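PDB 1NF2: phosphatase from Thermotoga maritima, which probably acts as a magnesium-dependent phosphatase of the haloacid dehalogenase (HAD) superfamily, removing phosphate from a substrate that has not been established here. Local coordinates for residues 214-217 with 218-222; 228-231 with 232-236; 193-196 with 197-200; 12-15 with 16-20. All coordinates share one frame; numbering follows the deposited sequence.

Overall arrangement
Along the chain the order is contact 4, contact 3, contact 1, contact 2, all within the HAD core. Its mixed sheet places strand 4-8 beside strand 209-213, which in turn adjoins strand 227-230. Contact 4 starts at the end of the short helix 9-13 after the first of these strands. Contact 1 begins just past strand 209-213 and contact 2 at strand 227-230, their centres about 9 Å apart. Contact 3 lies on helix 191-202, touching contact 1 through Met221 and Leu195 but keeping its nearest atoms about 12 Å from contact 4. Contacts 1, 2 and 4 gather near the magnesium site formed by Asp8, Asp10 and Asp214, while contact 3 packs against the sheet farther from the metal.

Contact 1: 214-217 with 218-222; sequences DNEN and DLFMF
Asp218 reaches back to Asp214 and Asn215. Its CB lies 3.7 Å from Asn215 O. With CG anti to the carbonyl carbon (chi1 -62°), the carboxylate is brought across Asn215, CG standing 3.6 Å from Asn215 CB. At the tip, OD1 accepts two backbone hydrogen bonds: from Asp214 N at 3.1 Å, nearly straight at 166°, and from Asn215 N at 3.2 Å and 154°. Because OD1 is modelled too close to Asp8, these values are provisional. OD2 forms a salt bridge with Lys191. This pair of aspartates four residues apart, after strand 209-213, corresponds to the acidic DxxxD portion of HAD motif IV. Asp214 is a ligand of the bound magnesium; Asp218 is also a magnesium-binding residue of the protein, although it does not hold the ion in this model. Leu219 N donates to Asn215 O at 3.1 Å from above the carbonyl plane. Glu216 OE2, salt-bridged to Lys237, lies 3.3 Å from Leu219 CD2. Beyond it, the Phe220 ring presents its edge, through CD2, to Asn217 O at 3.5 Å.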
ATOM      1  N   ASP A 214       3.458   5.069  10.208  1.00 19.21           N
ATOM      2  CA  ASP A 214       2.480   5.796  10.998  1.00 19.20           C
ATOM      3  C   ASP A 214       1.217   4.952  11.181  1.00 21.02           C
ATOM      4  O   ASP A 214       0.365   5.271  12.018  1.00 18.64           O
ATOM      5  CB  ASP A 214       2.095   7.084  10.276  1.00 21.64           C
ATOM      6  CG  ASP A 214       1.171   6.827   9.089  1.00 23.55           C
ATOM      7  OD1 ASP A 214       0.345   7.714   8.775  1.00 23.20           O
ATOM      8  OD2 ASP A 214       1.267   5.741   8.467  1.00 23.09           O
ATOM      9  N   ASN A 215       1.137   3.876  10.395  1.00 27.59           N
ATOM     10  CA  ASN A 215      -0.009   2.956  10.306  1.00 30.23           C
ATOM     11  C   ASN A 215      -0.103   1.636  11.046  1.00 29.35           C
ATOM     12  O   ASN A 215       0.875   1.080  11.537  1.00 29.79           O
ATOM     13  CB  ASN A 215      -0.244   2.584   8.832  1.00 28.30           C
ATOM     14  CG  ASN A 215      -1.175   3.520   8.148  1.00 32.79           C
ATOM     15  OD1 ASN A 215      -1.463   3.377   6.958  1.00 34.32           O
ATOM     16  ND2 ASN A 215      -1.671   4.494   8.896  1.00 37.34           N
ATOM     17  N   GLU A 216      -1.331   1.123  11.037  1.00 19.44           N
ATOM     18  CA  GLU A 216      -1.659  -0.178  11.598  1.00 20.93           C
ATOM     19  C   GLU A 216      -1.017  -1.087  10.552  1.00 17.99           C
ATOM     20  O   GLU A 216      -0.383  -2.080  10.880  1.00 18.19           O
ATOM     21  CB  GLU A 216      -3.175  -0.382  11.598  1.00 61.45           C
ATOM     22  CG  GLU A 216      -3.763  -0.787  12.933  1.00 69.06           C
ATOM     23  CD  GLU A 216      -3.118  -2.032  13.495  1.00 75.10           C
ATOM     24  OE1 GLU A 216      -2.981  -3.022  12.744  1.00 78.23           O
ATOM     25  OE2 GLU A 216      -2.752  -2.023  14.692  1.00 77.37           O
ATOM     26  N   ASN A 217      -1.178  -0.698   9.286  1.00 18.60           N
ATOM     27  CA  ASN A 217      -0.601  -1.411   8.151  1.00 19.29           C
ATOM     28  C   ASN A 217       0.930  -1.514   8.232  1.00 20.21           C
ATOM     29  O   ASN A 217       1.509  -2.522   7.827  1.00 20.40           O
ATOM     30  CB  ASN A 217      -0.953  -0.694   6.845  1.00 23.50           C
ATOM     31  CG  ASN A 217      -2.382  -0.959   6.382  1.00 27.51           C
ATOM     32  OD1 ASN A 217      -2.880  -0.285   5.475  1.00 27.70           O
ATOM     33  ND2 ASN A 217      -3.037  -1.945   6.988  1.00 22.43           N
ATOM     34  N   ASP A 218       1.574  -0.461   8.737  1.00 23.88           N
ATOM     35  CA  ASP A 218       3.038  -0.405   8.845  1.00 24.23           C
ATOM     36  C   ASP A 218       3.564  -1.177  10.049  1.00 22.84           C
ATOM     37  O   ASP A 218       4.705  -1.626  10.064  1.00 21.84           O
ATOM     38  CB  ASP A 218       3.503   1.055   8.940  1.00 21.78           C
ATOM     39  CG  ASP A 218       3.144   1.865   7.713  1.00 21.96           C
ATOM     40  OD1 ASP A 218       2.939   3.095   7.856  1.00 21.71           O
ATOM     41  OD2 ASP A 218       3.073   1.281   6.608  1.00 21.49           O
ATOM     42  N   LEU A 219       2.720  -1.313  11.060  1.00 19.35           N
ATOM     43  CA  LEU A 219       3.067  -2.037  12.273  1.00 19.78           C
ATOM     44  C   LEU A 219       3.619  -3.429  11.912  1.00 19.89           C
ATOM     45  O   LEU A 219       4.499  -3.968  12.594  1.00 20.98           O
ATOM     46  CB  LEU A 219       1.812  -2.153  13.136  1.00 28.10           C
ATOM     47  CG  LEU A 219       1.883  -2.424  14.633  1.00 29.30           C
ATOM     48  CD1 LEU A 219       2.788  -1.412  15.316  1.00 30.20           C
ATOM     49  CD2 LEU A 219       0.465  -2.342  15.198  1.00 27.47           C
ATOM     50  N   PHE A 220       3.101  -4.006  10.833  1.00 21.41           N
ATOM     51  CA  PHE A 220       3.545  -5.319  10.380  1.00 22.05           C
ATOM     52  C   PHE A 220       5.016  -5.293   9.946  1.00 21.24           C
ATOM     53  O   PHE A 220       5.724  -6.284  10.111  1.00 22.15           O
ATOM     54  CB  PHE A 220       2.672  -5.800   9.210  1.00 24.61           C
ATOM     55  CG  PHE A 220       1.276  -6.220   9.610  1.00 27.50           C
ATOM     56  CD1 PHE A 220       1.046  -7.467  10.184  1.00 28.89           C
ATOM     57  CD2 PHE A 220       0.190  -5.368   9.401  1.00 26.99           C
ATOM     58  CE1 PHE A 220      -0.254  -7.867  10.541  1.00 29.25           C
ATOM     59  CE2 PHE A 220      -1.104  -5.752   9.752  1.00 28.32           C
ATOM     60  CZ  PHE A 220      -1.330  -7.007  10.323  1.00 29.20           C
ATOM     61  N   MET A 221       5.469  -4.170   9.384  1.00 18.69           N
ATOM     62  CA  MET A 221       6.857  -4.047   8.934  1.00 18.13           C
ATOM     63  C   MET A 221       7.841  -3.951  10.099  1.00 19.13           C
ATOM     64  O   MET A 221       8.992  -4.373   9.989  1.00 18.26           O
ATOM     65  CB  MET A 221       7.030  -2.822   8.025  1.00 18.67           C
ATOM     66  CG  MET A 221       6.329  -2.955   6.664  1.00 15.74           C
ATOM     67  SD  MET A 221       6.796  -1.715   5.432  1.00  6.68           S
ATOM     68  CE  MET A 221       7.478  -2.631   4.366  1.00 10.20           C
ATOM     69  N   PHE A 222       7.378  -3.388  11.210  1.00 18.80           N
ATOM     70  CA  PHE A 222       8.204  -3.227  12.395  1.00 21.96           C
ATOM     71  C   PHE A 222       8.860  -4.518  12.856  1.00 25.62           C
ATOM     72  O   PHE A 222      10.017  -4.516  13.291  1.00 24.75           O
ATOM     73  CB  PHE A 222       7.373  -2.664  13.547  1.00 22.83           C
ATOM     74  CG  PHE A 222       7.273  -1.167  13.556  1.00 21.96           C
ATOM     75  CD1 PHE A 222       6.729  -0.510  14.647  1.00 22.28           C
ATOM     76  CD2 PHE A 222       7.733  -0.414  12.486  1.00 23.17           C
ATOM     77  CE1 PHE A 222       6.642   0.871  14.676  1.00 20.63           C
ATOM     78  CE2 PHE A 222       7.651   0.968  12.506  1.00 23.56           C
ATOM     79  CZ  PHE A 222       7.105   1.610  13.606  1.00 23.29           C
TER

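Contact 2: 228-231 with 232-236; sequences RVAM and ENAIE
Asn233 lays its amide beside the root of Met231, with OD1 3.4 Å from Met231 CB. The two residues belong to a type I beta turn, Met231 to Ala234, that leads out of strand 227-230 in the Rossmann-like HAD core and on to helix 236-241, for which Ile235 serves as the N-cap residue. Asn233 CG is held between the backbone N and the carbonyl carbon (chi1 41°), which folds the amide back over the turn. Both ends of that amide have partners beyond the turn: ND2 donates to Gly11 O, while OD1 accepts from Asn249 N and, weakly, from Thr248 OG1. Replacing Asn233 with a leucine would probably leave Gly11 O and Asn249 N without these mates and untie the turn from helix 9-13 and from the loop of Asn249. The side chain also comes within about 4 Å of that of the magnesium ligand Asp214, so it belongs to the surroundings of the metal site. Met231 diverges instead: its chain, bent at chi2 and chi3, carries the sulfur end away from the turn, and the side chain packs on Thr246 and Val254. On the helix side the apolar contact is slight, Ala230 CB meeting Ala234 CB at 4.2 Å. The turn is closed by Ala234 N, which donates to Met231 O at 3.0 Å with an N-H...O angle of 158°; the donor stands 65° out of the carbonyl plane, and Ala234 CB sits 3.1 Å from the same oxygen.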
ATOM      1  N   ARG A 228      13.001   0.965  14.587  1.00 15.33           N
ATOM      2  CA  ARG A 228      11.621   1.381  14.303  1.00 17.31           C
ATOM      3  C   ARG A 228      11.294   2.848  14.623  1.00 15.00           C
ATOM      4  O   ARG A 228      11.364   3.280  15.772  1.00 14.81           O
ATOM      5  CB  ARG A 228      10.655   0.457  15.054  1.00 32.67           C
ATOM      6  CG  ARG A 228      10.873  -1.020  14.720  1.00 40.24           C
ATOM      7  CD  ARG A 228       9.948  -1.925  15.507  1.00 47.94           C
ATOM      8  NE  ARG A 228      10.295  -1.979  16.921  1.00 53.90           N
ATOM      9  CZ  ARG A 228      11.322  -2.663  17.410  1.00 57.93           C
ATOM     10  NH1 ARG A 228      12.104  -3.358  16.592  1.00 59.67           N
ATOM     11  NH2 ARG A 228      11.569  -2.647  18.717  1.00 59.08           N
ATOM     12  N   VAL A 229      10.905   3.596  13.597  1.00 17.50           N
ATOM     13  CA  VAL A 229      10.591   5.014  13.749  1.00 15.77           C
ATOM     14  C   VAL A 229       9.125   5.311  13.457  1.00 15.08           C
ATOM     15  O   VAL A 229       8.637   5.037  12.364  1.00 15.29           O
ATOM     16  CB  VAL A 229      11.448   5.887  12.784  1.00 13.39           C
ATOM     17  CG1 VAL A 229      11.240   7.370  13.107  1.00 12.47           C
ATOM     18  CG2 VAL A 229      12.924   5.515  12.896  1.00 10.65           C
ATOM     19  N   ALA A 230       8.435   5.871  14.444  1.00 14.13           N
ATOM     20  CA  ALA A 230       7.029   6.238  14.304  1.00 14.22           C
ATOM     21  C   ALA A 230       6.944   7.732  14.037  1.00 14.35           C
ATOM     22  O   ALA A 230       7.693   8.512  14.622  1.00 16.23           O
ATOM     23  CB  ALA A 230       6.269   5.911  15.578  1.00  8.99           C
ATOM     24  N   MET A 231       6.041   8.129  13.150  1.00 16.33           N
ATOM     25  CA  MET A 231       5.862   9.535  12.848  1.00 18.36           C
ATOM     26  C   MET A 231       5.132  10.117  14.056  1.00 19.33           C
ATOM     27  O   MET A 231       4.444   9.390  14.774  1.00 21.16           O
ATOM     28  CB  MET A 231       5.023   9.701  11.568  1.00 13.73           C
ATOM     29  CG  MET A 231       5.692   9.143  10.313  1.00 11.44           C
ATOM     30  SD  MET A 231       7.460   9.619  10.179  1.00  3.40           S
ATOM     31  CE  MET A 231       7.675   9.726   8.779  1.00  2.11           C
ATOM     32  N   GLU A 232       5.293  11.412  14.311  1.00 21.64           N
ATOM     33  CA  GLU A 232       4.596  12.017  15.446  1.00 20.98           C
ATOM     34  C   GLU A 232       3.070  11.925  15.263  1.00 21.19           C
ATOM     35  O   GLU A 232       2.320  11.906  16.232  1.00 20.37           O
ATOM     36  CB  GLU A 232       4.998  13.484  15.625  1.00 20.75           C
ATOM     37  CG  GLU A 232       4.259  14.139  16.790  1.00 25.79           C
ATOM     38  CD  GLU A 232       4.679  15.577  17.074  1.00 29.59           C
ATOM     39  OE1 GLU A 232       3.969  16.241  17.865  1.00 31.13           O
ATOM     40  OE2 GLU A 232       5.709  16.040  16.527  1.00 30.29           O
ATOM     41  N   ASN A 233       2.619  11.874  14.019  1.00 20.36           N
ATOM     42  CA  ASN A 233       1.194  11.781  13.736  1.00 22.94           C
ATOM     43  C   ASN A 233       0.687  10.329  13.771  1.00 23.92           C
ATOM     44  O   ASN A 233      -0.486  10.080  13.514  1.00 24.47           O
ATOM     45  CB  ASN A 233       0.906  12.401  12.362  1.00 16.79           C
ATOM     46  CG  ASN A 233       1.952  12.029  11.337  1.00 19.60           C
ATOM     47  OD1 ASN A 233       3.108  12.454  11.439  1.00 21.84           O
ATOM     48  ND2 ASN A 233       1.568  11.219  10.353  1.00 19.23           N
ATOM     49  N   ALA A 234       1.563   9.381  14.098  1.00 23.44           N
ATOM     50  CA  ALA A 234       1.186   7.966  14.137  1.00 24.65           C
ATOM     51  C   ALA A 234       0.155   7.673  15.214  1.00 26.69           C
ATOM     52  O   ALA A 234       0.061   8.407  16.195  1.00 27.71           O
ATOM     53  CB  ALA A 234       2.420   7.104  14.372  1.00 18.50           C
ATOM     54  N   ILE A 235      -0.627   6.610  15.038  1.00 26.24           N
ATOM     55  CA  ILE A 235      -1.596   6.273  16.073  1.00 28.79           C
ATOM     56  C   ILE A 235      -0.788   5.814  17.279  1.00 31.14           C
ATOM     57  O   ILE A 235       0.371   5.412  17.152  1.00 29.49           O
ATOM     58  CB  ILE A 235      -2.591   5.142  15.664  1.00 34.65           C
ATOM     59  CG1 ILE A 235      -1.846   3.835  15.389  1.00 33.43           C
ATOM     60  CG2 ILE A 235      -3.420   5.582  14.459  1.00 33.09           C
ATOM     61  CD1 ILE A 235      -1.182   3.784  14.054  1.00 37.99           C
ATOM     62  N   GLU A 236      -1.408   5.901  18.446  1.00 33.16           N
ATOM     63  CA  GLU A 236      -0.789   5.531  19.707  1.00 35.40           C
ATOM     64  C   GLU A 236      -0.102   4.167  19.682  1.00 34.98           C
ATOM     65  O   GLU A 236       1.034   4.025  20.134  1.00 33.87           O
ATOM     66  CB  GLU A 236      -1.851   5.576  20.810  1.00 66.54           C
ATOM     67  CG  GLU A 236      -3.293   5.287  20.331  1.00 75.34           C
ATOM     68  CD  GLU A 236      -3.928   6.441  19.537  1.00 79.30           C
ATOM     69  OE1 GLU A 236      -4.008   7.567  20.074  1.00 82.11           O
ATOM     70  OE2 GLU A 236      -4.355   6.221  18.380  1.00 78.81           O
TER

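Contact 3: 193-196 with 197-200; sequences KALR and FLRE
Leu195 and Leu198 form the buried side of this contact, Leu195 CD1 meeting Leu198 CD2 at an ordinary 4.2 Å. They lie one turn apart on helix 191-202, and the close packing comes from the main sheet of the HAD core, against which the helix rests: Leu195 packs on Ile63 and Val211, and Leu198 on Leu72. Four successive i to i+4 backbone bonds define the helix; among them, Leu198 N donates to Ala194 O at 3.0 Å and Arg199 N to Leu195 O at 2.9 Å. Their donors are tilted by similar amounts from the carbonyl planes, 23° and 25°, evidence of a regular helix.

The other side is looser. Arg196 and Glu200 are exposed there, joined through the backbone bond from Glu200 N to Arg196 O at 3.1 Å. A water weakly bridges the boundary, accepting from Arg199 NE at 2.7 Å and donating to Arg196 O at 3.4 Å. Arg199 directs NH1 into a salt bridge with Glu224, a charge to which Arg196 makes a long, weak ion pair; the shared carboxylate would tend to offset the nearness of the two arginines. The guanidinium planes are 50° apart, and Arg196 CG sits over one face of that of Arg199, 3.9 Å above its plane and displaced toward the rim.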
ATOM      1  N   LYS A 193       4.732  -9.190   5.615  1.00 18.11           N
ATOM      2  CA  LYS A 193       5.043 -10.403   4.868  1.00 17.69           C
ATOM      3  C   LYS A 193       5.771 -10.023   3.594  1.00 17.92           C
ATOM      4  O   LYS A 193       6.706 -10.711   3.166  1.00 17.98           O
ATOM      5  CB  LYS A 193       3.771 -11.184   4.511  1.00 25.31           C
ATOM      6  CG  LYS A 193       3.126 -11.928   5.675  1.00 29.61           C
ATOM      7  CD  LYS A 193       2.138 -12.977   5.147  1.00 36.39           C
ATOM      8  CE  LYS A 193       1.468 -13.757   6.268  1.00 37.34           C
ATOM      9  NZ  LYS A 193       0.607 -12.879   7.108  1.00 39.42           N
ATOM     10  N   ALA A 194       5.346  -8.927   2.977  1.00 20.64           N
ATOM     11  CA  ALA A 194       5.996  -8.484   1.756  1.00 22.54           C
ATOM     12  C   ALA A 194       7.458  -8.083   2.035  1.00 22.69           C
ATOM     13  O   ALA A 194       8.352  -8.418   1.258  1.00 24.25           O
ATOM     14  CB  ALA A 194       5.229  -7.317   1.139  1.00 15.12           C
ATOM     15  N   LEU A 195       7.699  -7.378   3.141  1.00 21.37           N
ATOM     16  CA  LEU A 195       9.057  -6.955   3.473  1.00 23.22           C
ATOM     17  C   LEU A 195       9.936  -8.148   3.823  1.00 23.94           C
ATOM     18  O   LEU A 195      11.111  -8.181   3.463  1.00 24.24           O
ATOM     19  CB  LEU A 195       9.068  -5.952   4.641  1.00 19.22           C
ATOM     20  CG  LEU A 195      10.479  -5.471   5.062  1.00 18.25           C
ATOM     21  CD1 LEU A 195      11.202  -4.896   3.851  1.00 15.57           C
ATOM     22  CD2 LEU A 195      10.393  -4.438   6.174  1.00 13.34           C
ATOM     23  N   ARG A 196       9.369  -9.121   4.532  1.00 26.24           N
ATOM     24  CA  ARG A 196      10.117 -10.315   4.905  1.00 27.41           C
ATOM     25  C   ARG A 196      10.530 -11.074   3.647  1.00 27.11           C
ATOM     26  O   ARG A 196      11.639 -11.593   3.558  1.00 29.24           O
ATOM     27  CB  ARG A 196       9.268 -11.228   5.789  1.00 30.66           C
ATOM     28  CG  ARG A 196      10.072 -12.333   6.443  1.00 33.39           C
ATOM     29  CD  ARG A 196       9.203 -13.524   6.759  1.00 40.08           C
ATOM     30  NE  ARG A 196       8.176 -13.242   7.755  1.00 46.63           N
ATOM     31  CZ  ARG A 196       7.000 -13.864   7.803  1.00 49.93           C
ATOM     32  NH1 ARG A 196       6.703 -14.796   6.909  1.00 52.08           N
ATOM     33  NH2 ARG A 196       6.120 -13.566   8.749  1.00 50.96           N
ATOM     34  N   PHE A 197       9.624 -11.126   2.677  1.00 23.74           N
ATOM     35  CA  PHE A 197       9.859 -11.803   1.403  1.00 23.22           C
ATOM     36  C   PHE A 197      10.994 -11.104   0.646  1.00 24.43           C
ATOM     37  O   PHE A 197      11.889 -11.746   0.081  1.00 23.51           O
ATOM     38  CB  PHE A 197       8.577 -11.754   0.569  1.00 23.78           C
ATOM     39  CG  PHE A 197       8.705 -12.374  -0.790  1.00 23.96           C
ATOM     40  CD1 PHE A 197       8.479 -13.735  -0.971  1.00 25.50           C
ATOM     41  CD2 PHE A 197       9.055 -11.597  -1.890  1.00 24.64           C
ATOM     42  CE1 PHE A 197       8.599 -14.314  -2.229  1.00 24.67           C
ATOM     43  CE2 PHE A 197       9.183 -12.167  -3.159  1.00 25.57           C
ATOM     44  CZ  PHE A 197       8.954 -13.527  -3.328  1.00 25.72           C
ATOM     45  N   LEU A 198      10.925  -9.778   0.617  1.00 23.89           N
ATOM     46  CA  LEU A 198      11.926  -8.964  -0.057  1.00 24.14           C
ATOM     47  C   LEU A 198      13.292  -9.208   0.587  1.00 25.24           C
ATOM     48  O   LEU A 198      14.310  -9.320  -0.099  1.00 24.39           O
ATOM     49  CB  LEU A 198      11.547  -7.490   0.066  1.00 22.33           C
ATOM     50  CG  LEU A 198      12.531  -6.493  -0.538  1.00 20.08           C
ATOM     51  CD1 LEU A 198      12.726  -6.775  -2.034  1.00 17.37           C
ATOM     52  CD2 LEU A 198      11.994  -5.098  -0.316  1.00 20.42           C
ATOM     53  N   ARG A 199      13.288  -9.306   1.911  1.00 22.26           N
ATOM     54  CA  ARG A 199      14.494  -9.542   2.693  1.00 26.43           C
ATOM     55  C   ARG A 199      15.166 -10.865   2.302  1.00 27.84           C
ATOM     56  O   ARG A 199      16.386 -10.931   2.111  1.00 26.41           O
ATOM     57  CB  ARG A 199      14.128  -9.563   4.171  1.00 34.99           C
ATOM     58  CG  ARG A 199      15.246  -9.177   5.098  1.00 42.51           C
ATOM     59  CD  ARG A 199      14.748  -9.135   6.522  1.00 45.11           C
ATOM     60  NE  ARG A 199      14.449 -10.470   7.019  1.00 49.01           N
ATOM     61  CZ  ARG A 199      13.674 -10.710   8.067  1.00 50.94           C
ATOM     62  NH1 ARG A 199      13.123  -9.698   8.718  1.00 53.24           N
ATOM     63  NH2 ARG A 199      13.450 -11.953   8.462  1.00 51.85           N
ATOM     64  N   GLU A 200      14.369 -11.924   2.201  1.00 28.99           N
ATOM     65  CA  GLU A 200      14.884 -13.233   1.821  1.00 29.64           C
ATOM     66  C   GLU A 200      15.481 -13.172   0.415  1.00 28.79           C
ATOM     67  O   GLU A 200      16.550 -13.718   0.149  1.00 29.23           O
ATOM     68  CB  GLU A 200      13.754 -14.261   1.860  1.00 54.60           C
ATOM     69  CG  GLU A 200      13.946 -15.319   2.918  1.00 59.57           C
ATOM     70  CD  GLU A 200      15.133 -16.195   2.618  1.00 62.80           C
ATOM     71  OE1 GLU A 200      15.593 -16.909   3.531  1.00 65.90           O
ATOM     72  OE2 GLU A 200      15.600 -16.176   1.460  1.00 64.51           O
TER
HETATM   73  O   HOH W   1      13.826 -12.828   5.824  1.00 41.72           O

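Contact 4: 12-15 with 16-20; sequences TLLN and DNLEI
Asn15 and Glu19 face each other across a tight reversal of the chain, held by the bond from Asn15 N to Glu19 O: 2.8 Å long, 167° at the hydrogen, with the donor in the carbonyl plane. Glu19 O has a second, softer partner, the Leu14 CA-H, with the CA atom 3.4 Å away. Asn15 O is satisfied by Leu18 N at 2.8 Å, a more bent bond whose donor stands 52° out of the carbonyl plane, closing a type I turn from Asn15 to Leu18. Leu18 itself takes a left-handed backbone conformation, which together with the two bonds gives the pattern of a type I turn with a G1 bulge. Placed directly after helix 9-13, this loop is consistent with the flap that follows the squiggle helix in HAD proteins, and Leu18 touches the magnesium ligand Asp10. The Asn15 side chain folds over the turn beside the backbone of Asn17 and Glu19. An alanine in place of Asn15 is likely to leave a gap over the turn and deprive the backbone of Asn17 and Glu19 of a polar neighbour. On the apolar side, Ile20 wedges against both leucines: CG2 lies 3.7 Å from Leu13 CD2, and CG1 presses on Leu14 CD2 at 3.3 Å, tighter than usual. Ile20 N donates a weak hydrogen bond to Tyr55 OH, and the Ile20 side chain packs on Val51 of helix 45-55.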
ATOM      1  N   THR A  12       3.715   9.610   6.156  1.00 21.61           N
ATOM      2  CA  THR A  12       5.116   9.365   6.497  1.00 21.65           C
ATOM      3  C   THR A  12       6.095  10.209   5.670  1.00 21.38           C
ATOM      4  O   THR A  12       6.517  11.278   6.112  1.00 20.98           O
ATOM      5  CB  THR A  12       5.411   7.860   6.314  1.00 26.87           C
ATOM      6  OG1 THR A  12       4.468   7.114   7.097  1.00 26.22           O
ATOM      7  CG2 THR A  12       6.834   7.510   6.751  1.00 24.86           C
ATOM      8  N   LEU A  13       6.457   9.734   4.482  1.00 18.76           N
ATOM      9  CA  LEU A  13       7.364  10.490   3.620  1.00 23.51           C
ATOM     10  C   LEU A  13       6.587  11.610   2.912  1.00 24.07           C
ATOM     11  O   LEU A  13       7.151  12.654   2.590  1.00 24.77           O
ATOM     12  CB  LEU A  13       8.007   9.585   2.563  1.00 28.19           C
ATOM     13  CG  LEU A  13       9.492   9.772   2.213  1.00 28.67           C
ATOM     14  CD1 LEU A  13       9.723   9.269   0.793  1.00 25.62           C
ATOM     15  CD2 LEU A  13       9.907  11.232   2.320  1.00 27.50           C
ATOM     16  N   LEU A  14       5.298  11.383   2.657  1.00 27.00           N
ATOM     17  CA  LEU A  14       4.458  12.390   2.009  1.00 26.65           C
ATOM     18  C   LEU A  14       3.775  13.234   3.070  1.00 26.70           C
ATOM     19  O   LEU A  14       3.319  12.707   4.085  1.00 28.42           O
ATOM     20  CB  LEU A  14       3.377  11.734   1.145  1.00 24.09           C
ATOM     21  CG  LEU A  14       3.809  10.830  -0.009  1.00 24.15           C
ATOM     22  CD1 LEU A  14       2.570  10.238  -0.671  1.00 23.10           C
ATOM     23  CD2 LEU A  14       4.636  11.619  -1.007  1.00 22.49           C
ATOM     24  N   ASN A  15       3.703  14.544   2.854  1.00 20.57           N
ATOM     25  CA  ASN A  15       3.029  15.384   3.831  1.00 21.61           C
ATOM     26  C   ASN A  15       1.531  15.296   3.552  1.00 21.89           C
ATOM     27  O   ASN A  15       1.108  14.569   2.649  1.00 18.44           O
ATOM     28  CB  ASN A  15       3.540  16.842   3.771  1.00 29.76           C
ATOM     29  CG  ASN A  15       3.261  17.540   2.435  1.00 31.66           C
ATOM     30  OD1 ASN A  15       3.901  18.547   2.119  1.00 30.96           O
ATOM     31  ND2 ASN A  15       2.309  17.029   1.664  1.00 30.20           N
ATOM     32  N   ASP A  16       0.731  16.018   4.324  1.00 29.56           N
ATOM     33  CA  ASP A  16      -0.710  15.984   4.138  1.00 32.88           C
ATOM     34  C   ASP A  16      -1.178  16.447   2.759  1.00 34.84           C
ATOM     35  O   ASP A  16      -2.326  16.208   2.384  1.00 35.77           O
ATOM     36  CB  ASP A  16      -1.402  16.791   5.240  1.00 28.64           C
ATOM     37  CG  ASP A  16      -1.393  16.067   6.579  1.00 29.06           C
ATOM     38  OD1 ASP A  16      -1.051  14.863   6.602  1.00 30.11           O
ATOM     39  OD2 ASP A  16      -1.736  16.692   7.604  1.00 30.05           O
ATOM     40  N   ASN A  17      -0.301  17.099   2.001  1.00 30.01           N
ATOM     41  CA  ASN A  17      -0.670  17.551   0.663  1.00 32.87           C
ATOM     42  C   ASN A  17      -0.119  16.580  -0.366  1.00 32.89           C
ATOM     43  O   ASN A  17      -0.047  16.887  -1.554  1.00 32.17           O
ATOM     44  CB  ASN A  17      -0.134  18.961   0.389  1.00 53.47           C
ATOM     45  CG  ASN A  17      -0.718  19.998   1.329  1.00 56.14           C
ATOM     46  OD1 ASN A  17      -1.924  20.014   1.581  1.00 57.47           O
ATOM     47  ND2 ASN A  17       0.135  20.878   1.845  1.00 57.49           N
ATOM     48  N   LEU A  18       0.272  15.402   0.117  1.00 41.04           N
ATOM     49  CA  LEU A  18       0.816  14.335  -0.715  1.00 40.68           C
ATOM     50  C   LEU A  18       2.107  14.682  -1.450  1.00 41.19           C
ATOM     51  O   LEU A  18       2.378  14.155  -2.528  1.00 41.30           O
ATOM     52  CB  LEU A  18      -0.236  13.857  -1.724  1.00 31.06           C
ATOM     53  CG  LEU A  18      -1.522  13.260  -1.145  1.00 30.62           C
ATOM     54  CD1 LEU A  18      -2.312  12.600  -2.271  1.00 29.75           C
ATOM     55  CD2 LEU A  18      -1.192  12.233  -0.061  1.00 27.64           C
ATOM     56  N   GLU A  19       2.911  15.563  -0.866  1.00 36.87           N
ATOM     57  CA  GLU A  19       4.175  15.937  -1.485  1.00 36.76           C
ATOM     58  C   GLU A  19       5.331  15.598  -0.547  1.00 35.31           C
ATOM     59  O   GLU A  19       5.139  15.421   0.659  1.00 34.61           O
ATOM     60  CB  GLU A  19       4.167  17.429  -1.829  1.00 47.65           C
ATOM     61  CG  GLU A  19       3.893  18.335  -0.645  1.00 51.83           C
ATOM     62  CD  GLU A  19       3.380  19.711  -1.051  1.00 54.07           C
ATOM     63  OE1 GLU A  19       3.218  20.578  -0.161  1.00 52.91           O
ATOM     64  OE2 GLU A  19       3.128  19.921  -2.256  1.00 56.54           O
ATOM     65  N   ILE A  20       6.525  15.478  -1.113  1.00 32.23           N
ATOM     66  CA  ILE A  20       7.721  15.165  -0.340  1.00 31.05           C
ATOM     67  C   ILE A  20       8.565  16.433  -0.228  1.00 30.19           C
ATOM     68  O   ILE A  20       8.907  17.032  -1.241  1.00 29.50           O
ATOM     69  CB  ILE A  20       8.563  14.077  -1.046  1.00 32.42           C
ATOM     70  CG1 ILE A  20       7.748  12.785  -1.154  1.00 31.76           C
ATOM     71  CG2 ILE A  20       9.866  13.847  -0.295  1.00 31.45           C
ATOM     72  CD1 ILE A  20       8.473  11.659  -1.836  1.00 32.70           C
TER